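Local coordinates for acetyl-CoA hydrolase/transferase family protein (Porphyromonas gingivalis, PDB 2NVV) that probably hydrolyses acetyl-CoA or passes its CoA to another carboxylic acid, and binds zinc, at residues A236-S241 and V421-W426; A245-K250 and D430-N435; L354-D357 and N361-S364. All coordinates share one frame; numbering follows the deposited sequence.

In the fold
Contacts 1 and 2 lie side by side, their centres about 12 Å apart, and use the same two parts of the chain: helix 226-245 with the loop that follows it, and strands 421-424 and 427-430 with the loop beyond. Their segments alternate along the sequence, the helix packing on strand 421-424, next to the outermost strand of the mixed five-stranded sheet, before both parts run on into contact 2. Contact 3, the hairpin of strands 355-357 and 362-367, falls between them in sequence and belongs to a separate four-stranded sheet. Its centre is about 17 Å from that of contact 1, which it touches through Ile362 and Ile422. The three thus run from the dimer-facing surface to the zinc site.

Contact 1: A236-S241 and V421-W426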
# COMPACT_ATOMS: atom_id res chain seq x y z
N ALA A 236 -17.23 -16.75 5.66
CA ALA A 236 -17.78 -16.78 7.02
C ALA A 236 -17.20 -17.91 7.88
O ALA A 236 -16.86 -17.69 9.05
CB ALA A 236 -19.28 -16.90 6.95
N ALA A 237 -17.09 -19.11 7.32
CA ALA A 237 -16.54 -20.24 8.07
C ALA A 237 -15.05 -20.04 8.39
O ALA A 237 -14.56 -20.47 9.44
CB ALA A 237 -16.73 -21.52 7.29
N PHE A 238 -14.32 -19.42 7.48
CA PHE A 238 -12.90 -19.17 7.68
C PHE A 238 -12.73 -18.23 8.87
O PHE A 238 -11.93 -18.48 9.78
CB PHE A 238 -12.31 -18.53 6.42
CG PHE A 238 -10.94 -17.93 6.62
CD1 PHE A 238 -9.85 -18.74 6.90
CD2 PHE A 238 -10.75 -16.56 6.51
CE1 PHE A 238 -8.59 -18.19 7.09
CE2 PHE A 238 -9.49 -16.00 6.69
CZ PHE A 238 -8.40 -16.82 6.98
N LEU A 239 -13.50 -17.16 8.86
CA LEU A 239 -13.44 -16.17 9.92
C LEU A 239 -13.74 -16.75 11.30
O LEU A 239 -12.98 -16.50 12.24
CB LEU A 239 -14.37 -15.00 9.58
CG LEU A 239 -13.69 -13.76 8.97
CD1 LEU A 239 -12.43 -14.11 8.23
CD2 LEU A 239 -14.67 -13.05 8.05
N VAL A 240 -14.81 -17.53 11.45
CA VAL A 240 -15.09 -18.10 12.78
C VAL A 240 -13.93 -19.03 13.14
O VAL A 240 -13.51 -19.12 14.29
CB VAL A 240 -16.42 -18.92 12.83
CG1 VAL A 240 -17.52 -18.19 12.10
CG2 VAL A 240 -16.23 -20.30 12.24
N SER A 241 -13.40 -19.70 12.14
CA SER A 241 -12.31 -20.64 12.34
C SER A 241 -11.06 -19.95 12.83
O SER A 241 -10.28 -20.52 13.61
CB SER A 241 -12.05 -21.37 11.03
OG SER A 241 -10.87 -22.12 11.12
N VAL A 421 -5.17 -13.60 2.16
CA VAL A 421 -6.03 -14.76 1.94
C VAL A 421 -6.84 -14.66 0.66
O VAL A 421 -7.30 -13.57 0.30
CB VAL A 421 -7.02 -14.92 3.10
CG1 VAL A 421 -7.83 -16.17 2.93
CG2 VAL A 421 -6.26 -14.92 4.43
N ILE A 422 -7.01 -15.79 -0.03
CA ILE A 422 -7.79 -15.84 -1.26
C ILE A 422 -8.85 -16.93 -1.10
O ILE A 422 -8.57 -18.02 -0.58
CB ILE A 422 -6.91 -16.14 -2.48
CG1 ILE A 422 -5.83 -15.08 -2.63
CG2 ILE A 422 -7.75 -16.17 -3.73
CD1 ILE A 422 -4.90 -15.30 -3.81
N ILE A 423 -10.07 -16.66 -1.55
CA ILE A 423 -11.15 -17.62 -1.41
C ILE A 423 -12.06 -17.74 -2.64
O ILE A 423 -12.58 -16.75 -3.14
CB ILE A 423 -12.02 -17.25 -0.20
CG1 ILE A 423 -11.19 -17.29 1.07
CG2 ILE A 423 -13.22 -18.18 -0.10
CD1 ILE A 423 -11.89 -16.73 2.29
N SER A 424 -12.26 -18.96 -3.11
CA SER A 424 -13.18 -19.19 -4.23
C SER A 424 -14.22 -20.20 -3.74
O SER A 424 -14.29 -20.49 -2.55
CB SER A 424 -12.43 -19.72 -5.47
OG SER A 424 -11.96 -21.04 -5.27
N GLU A 425 -15.03 -20.73 -4.64
CA GLU A 425 -16.04 -21.70 -4.23
C GLU A 425 -15.42 -23.03 -3.81
O GLU A 425 -16.04 -23.81 -3.08
CB GLU A 425 -17.03 -21.94 -5.37
CG GLU A 425 -16.47 -22.68 -6.60
CD GLU A 425 -15.74 -21.78 -7.59
OE1 GLU A 425 -15.51 -22.25 -8.72
OE2 GLU A 425 -15.38 -20.64 -7.26
N TRP A 426 -14.19 -23.26 -4.24
CA TRP A 426 -13.47 -24.49 -3.95
C TRP A 426 -12.80 -24.57 -2.59
O TRP A 426 -12.51 -25.67 -2.11
CB TRP A 426 -12.42 -24.72 -5.04
CG TRP A 426 -13.03 -24.96 -6.38
CD1 TRP A 426 -12.82 -24.24 -7.51
CD2 TRP A 426 -13.94 -26.01 -6.72
NE1 TRP A 426 -13.55 -24.78 -8.55
CE2 TRP A 426 -14.24 -25.86 -8.09
CE3 TRP A 426 -14.53 -27.06 -6.01
CZ2 TRP A 426 -15.11 -26.73 -8.75
CZ3 TRP A 426 -15.39 -27.91 -6.67
CH2 TRP A 426 -15.67 -27.74 -8.03
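Apolar contact between Phe238 of helix 226-245 and two side chains of strand 421-424 makes up the whole interaction. Val421 takes the larger share: its CG2 lies 3.8 Å from Phe238 CZ, while its CG1 stands over one face of the ring, 4.1 Å from Phe238 CE2. The two side chains approach from opposite directions, and both branches of the valine meet the CE2-CZ end of the ring. Phe238 reaches it because CG is anti to the backbone N (chi1 166°), which carries the ring out from the helix toward the strand. Ile423 adds a looser touch, its CD1 4.4 Å from Phe238 CD2 and oblique to the ring.

The backbones stay well apart, with the CA atoms of Phe238 and Ile423 9.4 Å from each other. Polar anchoring comes from a neighbouring turn of the helix, where Asn234 ND2 donates to Ser424 O. Ile390 and Val428 also pack on Phe238, whose ring borders Asp430 and Arg432 of contact 2 as well.

All three touching residues are buried, and the two segments bury 112 Å² between them. This chemistry implies that shape and apolar contact join these segments, with one aromatic ring as the main bridge; Ile423 also rests on Asn234 and Val235.

Contact 2: A245-K250 and D430-N435; sequences AGRIPK and DLRGKN
Two loops meet here at the surface that faces the second subunit: one, 245-250, leaves helix 226-245; the other, 430-435, connects strand 427-430 with the helix that starts at residue 436. Arg247 makes the contact: its NH2 lies 4.4 Å from Asp430 OD2, too far for a salt bridge, and its CD 4.5 Å from Arg432 NH1, which sits at the edge of the Arg247 guanidinium and near its plane. Glu242 instead links the two arginines, its carboxylate forming salt bridges to Arg247 NH2 and Arg432 NH1, so the like charges are probably offset.

Each loop has a recognisable turn. Gly246, at positive phi, ends the helix in a Schellman motif, and Leu431 to Lys434 form a type II beta turn. Overlapping the start of that turn, Asp430 OD1 accepts from Arg432 N at 3.3 Å, closing an Asx turn.

The same carboxylate is gripped side-on by the Arg432 guanidinium. Arg432 NE donates to the syn lone pair of Asp430 OD1 at 2.9 Å and 168°, while Arg432 NH1 reaches Asp430 OD2 at 2.6 Å. Both acceptors lie close to the guanidinium plane, so the paired bonds fix its rotation. Phe116 of the second subunit makes a cation-pi contact with Arg432, and Gly115 of that subunit packs on Arg247.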
# COMPACT_ATOMS: atom_id res chain seq x y z
N ALA A 245 -8.98 -20.12 16.47
CA ALA A 245 -7.57 -20.47 16.33
C ALA A 245 -6.74 -19.42 17.09
O ALA A 245 -5.54 -19.60 17.33
CB ALA A 245 -7.18 -20.48 14.84
N GLY A 246 -7.40 -18.32 17.45
CA GLY A 246 -6.73 -17.25 18.17
C GLY A 246 -6.10 -16.19 17.28
O GLY A 246 -5.33 -15.35 17.77
N ARG A 247 -6.43 -16.20 16.00
CA ARG A 247 -5.87 -15.24 15.06
C ARG A 247 -6.74 -14.01 14.83
O ARG A 247 -6.38 -13.12 14.07
CB ARG A 247 -5.53 -15.93 13.74
CG ARG A 247 -4.16 -16.60 13.77
CD ARG A 247 -3.97 -17.54 12.60
NE ARG A 247 -4.09 -18.92 13.04
CZ ARG A 247 -4.78 -19.86 12.39
NH1 ARG A 247 -4.83 -21.10 12.86
NH2 ARG A 247 -5.42 -19.56 11.27
N ILE A 248 -7.89 -13.98 15.48
CA ILE A 248 -8.82 -12.86 15.41
C ILE A 248 -9.45 -12.82 16.79
O ILE A 248 -9.87 -13.85 17.31
CB ILE A 248 -9.94 -13.06 14.37
CG1 ILE A 248 -9.34 -13.22 12.97
CG2 ILE A 248 -10.89 -11.85 14.38
CD1 ILE A 248 -10.39 -13.35 11.89
N PRO A 249 -9.52 -11.63 17.41
CA PRO A 249 -10.12 -11.54 18.74
C PRO A 249 -11.54 -12.09 18.78
O PRO A 249 -12.31 -11.88 17.85
CB PRO A 249 -10.03 -10.05 19.09
CG PRO A 249 -9.75 -9.37 17.77
CD PRO A 249 -8.92 -10.35 17.00
N LYS A 250 -11.85 -12.81 19.86
CA LYS A 250 -13.15 -13.44 20.05
C LYS A 250 -14.38 -12.57 19.79
O LYS A 250 -15.40 -13.09 19.36
CB LYS A 250 -13.23 -14.02 21.47
CG LYS A 250 -13.00 -15.52 21.54
CD LYS A 250 -11.63 -15.94 20.98
CE LYS A 250 -11.42 -17.43 21.20
NZ LYS A 250 -10.01 -17.84 20.97
N ASP A 430 -4.85 -19.62 2.67
CA ASP A 430 -4.24 -18.69 3.60
C ASP A 430 -2.79 -18.56 3.15
O ASP A 430 -2.01 -19.51 3.24
CB ASP A 430 -4.30 -19.23 5.02
CG ASP A 430 -4.09 -18.16 6.06
OD1 ASP A 430 -3.30 -17.23 5.80
OD2 ASP A 430 -4.70 -18.26 7.14
N LEU A 431 -2.43 -17.38 2.68
CA LEU A 431 -1.10 -17.12 2.15
C LEU A 431 -0.05 -16.71 3.17
O LEU A 431 1.14 -16.67 2.86
CB LEU A 431 -1.20 -16.05 1.07
CG LEU A 431 -1.67 -16.43 -0.35
CD1 LEU A 431 -2.65 -17.58 -0.31
CD2 LEU A 431 -2.26 -15.22 -1.02
N ARG A 432 -0.48 -16.41 4.39
CA ARG A 432 0.45 -15.96 5.43
C ARG A 432 1.53 -16.96 5.81
O ARG A 432 1.28 -18.15 5.98
CB ARG A 432 -0.32 -15.53 6.68
CG ARG A 432 -1.10 -14.23 6.50
CD ARG A 432 -2.07 -14.00 7.62
NE ARG A 432 -3.09 -15.05 7.66
CZ ARG A 432 -4.08 -15.10 8.54
NH1 ARG A 432 -4.94 -16.10 8.49
NH2 ARG A 432 -4.21 -14.17 9.47
N GLY A 433 2.76 -16.46 5.93
CA GLY A 433 3.87 -17.30 6.31
C GLY A 433 4.39 -18.22 5.22
O GLY A 433 5.15 -19.13 5.51
N LYS A 434 3.99 -17.97 3.98
CA LYS A 434 4.41 -18.81 2.87
C LYS A 434 5.21 -18.08 1.81
O LYS A 434 4.98 -16.90 1.55
CB LYS A 434 3.19 -19.46 2.22
CG LYS A 434 2.59 -20.55 3.07
CD LYS A 434 1.24 -21.01 2.57
CE LYS A 434 0.74 -22.17 3.43
NZ LYS A 434 -0.67 -22.53 3.15
N ASN A 435 6.16 -18.78 1.21
CA ASN A 435 6.98 -18.19 0.16
C ASN A 435 6.20 -18.38 -1.14
O ASN A 435 5.10 -18.94 -1.12
CB ASN A 435 8.36 -18.86 0.10
CG ASN A 435 8.30 -20.30 -0.36
OD1 ASN A 435 9.33 -20.95 -0.53
ND2 ASN A 435 7.10 -20.81 -0.58

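Contact 3: L354-D357 and N361-S364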
# COMPACT_ATOMS: atom_id res chain seq x y z
N LEU A 354 -10.52 -9.57 -10.23
CA LEU A 354 -10.90 -9.86 -11.62
C LEU A 354 -10.20 -11.15 -11.93
O LEU A 354 -10.75 -12.06 -12.55
CB LEU A 354 -10.41 -8.80 -12.60
CG LEU A 354 -11.05 -7.43 -12.56
CD1 LEU A 354 -10.73 -6.71 -13.87
CD2 LEU A 354 -12.56 -7.56 -12.37
N GLU A 355 -8.96 -11.21 -11.47
CA GLU A 355 -8.12 -12.38 -11.64
C GLU A 355 -7.02 -12.36 -10.57
O GLU A 355 -6.75 -11.32 -9.97
CB GLU A 355 -7.52 -12.40 -13.04
CG GLU A 355 -6.31 -11.51 -13.24
CD GLU A 355 -5.79 -11.58 -14.66
OE1 GLU A 355 -6.13 -12.55 -15.37
OE2 GLU A 355 -5.03 -10.67 -15.07
N ALA A 356 -6.41 -13.51 -10.33
CA ALA A 356 -5.34 -13.63 -9.34
C ALA A 356 -4.34 -14.62 -9.89
O ALA A 356 -4.69 -15.45 -10.73
CB ALA A 356 -5.90 -14.14 -8.02
N ASP A 357 -3.08 -14.54 -9.46
CA ASP A 357 -2.10 -15.51 -9.93
C ASP A 357 -1.65 -16.38 -8.76
O ASP A 357 -1.91 -16.07 -7.60
CB ASP A 357 -0.90 -14.85 -10.63
CG ASP A 357 -0.10 -13.93 -9.73
OD1 ASP A 357 0.10 -14.27 -8.54
OD2 ASP A 357 0.34 -12.87 -10.22
N ASN A 361 -0.83 -12.40 -6.20
CA ASN A 361 -0.98 -11.05 -6.74
C ASN A 361 -2.38 -10.93 -7.31
O ASN A 361 -2.90 -11.88 -7.90
CB ASN A 361 0.08 -10.82 -7.82
CG ASN A 361 1.48 -10.98 -7.28
OD1 ASN A 361 2.00 -10.09 -6.61
ND2 ASN A 361 2.09 -12.12 -7.56
N ILE A 362 -2.99 -9.76 -7.13
CA ILE A 362 -4.36 -9.54 -7.60
C ILE A 362 -4.51 -8.40 -8.61
O ILE A 362 -3.89 -7.35 -8.50
CB ILE A 362 -5.33 -9.29 -6.39
CG1 ILE A 362 -5.81 -10.61 -5.80
CG2 ILE A 362 -6.56 -8.50 -6.83
CD1 ILE A 362 -4.76 -11.44 -5.16
N ASN A 363 -5.36 -8.65 -9.61
CA ASN A 363 -5.69 -7.69 -10.65
C ASN A 363 -7.15 -7.38 -10.39
O ASN A 363 -7.99 -8.29 -10.36
CB ASN A 363 -5.54 -8.32 -12.04
CG ASN A 363 -6.08 -7.44 -13.15
OD1 ASN A 363 -6.63 -6.37 -12.92
ND2 ASN A 363 -5.92 -7.89 -14.38
N SER A 364 -7.48 -6.12 -10.15
CA SER A 364 -8.87 -5.77 -9.91
C SER A 364 -9.35 -4.66 -10.82
O SER A 364 -10.38 -4.04 -10.55
CB SER A 364 -9.10 -5.40 -8.43
OG SER A 364 -8.02 -4.71 -7.86
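Segments 354-357 and 361-364 run antiparallel, their end-to-end directions 171° apart, with Glu355 and Asn363 as the hydrogen-bonded pair and Ala356 and Ile362 as the non-hydrogen-bonded one. Asn363 N donates to Glu355 O at 3.0 Å and 173°. In return, Asn363 O accepts from both Leu354 N (2.8 Å) and Glu355 N (3.3 Å), the signature of a classic beta bulge.

On the face of Glu355 and Asn363, Asn363 ND2 bonds to Glu355 OE2 at 3.0 Å, meeting it from above the carboxylate plane. Glu355 CG sits between its backbone N and carbonyl carbon (chi1 80°), which lays the extended chain beside Asn363 CB. OE2 also accepts from Ala410 N, and Asn363 ND2 donates to His366 O.

Asp357 OD1 takes two bonds of 3.1 Å: Asn361 ND2 meets its syn lone pair, and Asn361 N comes from above the carboxylate plane. OD1 also accepts from Phe359 N within the turn. On the other face, Ala356 CB packs against Ile362 CD1 at 4.1 Å.

The Asn361 side chain lies about 6 Å from a bound zinc ion, and Ser364 N hydrogen-bonds to OD2 of Asp413. The arrangement is a bulged beta hairpin flanking the zinc ligands His411, Asp413, Glu416 and His417.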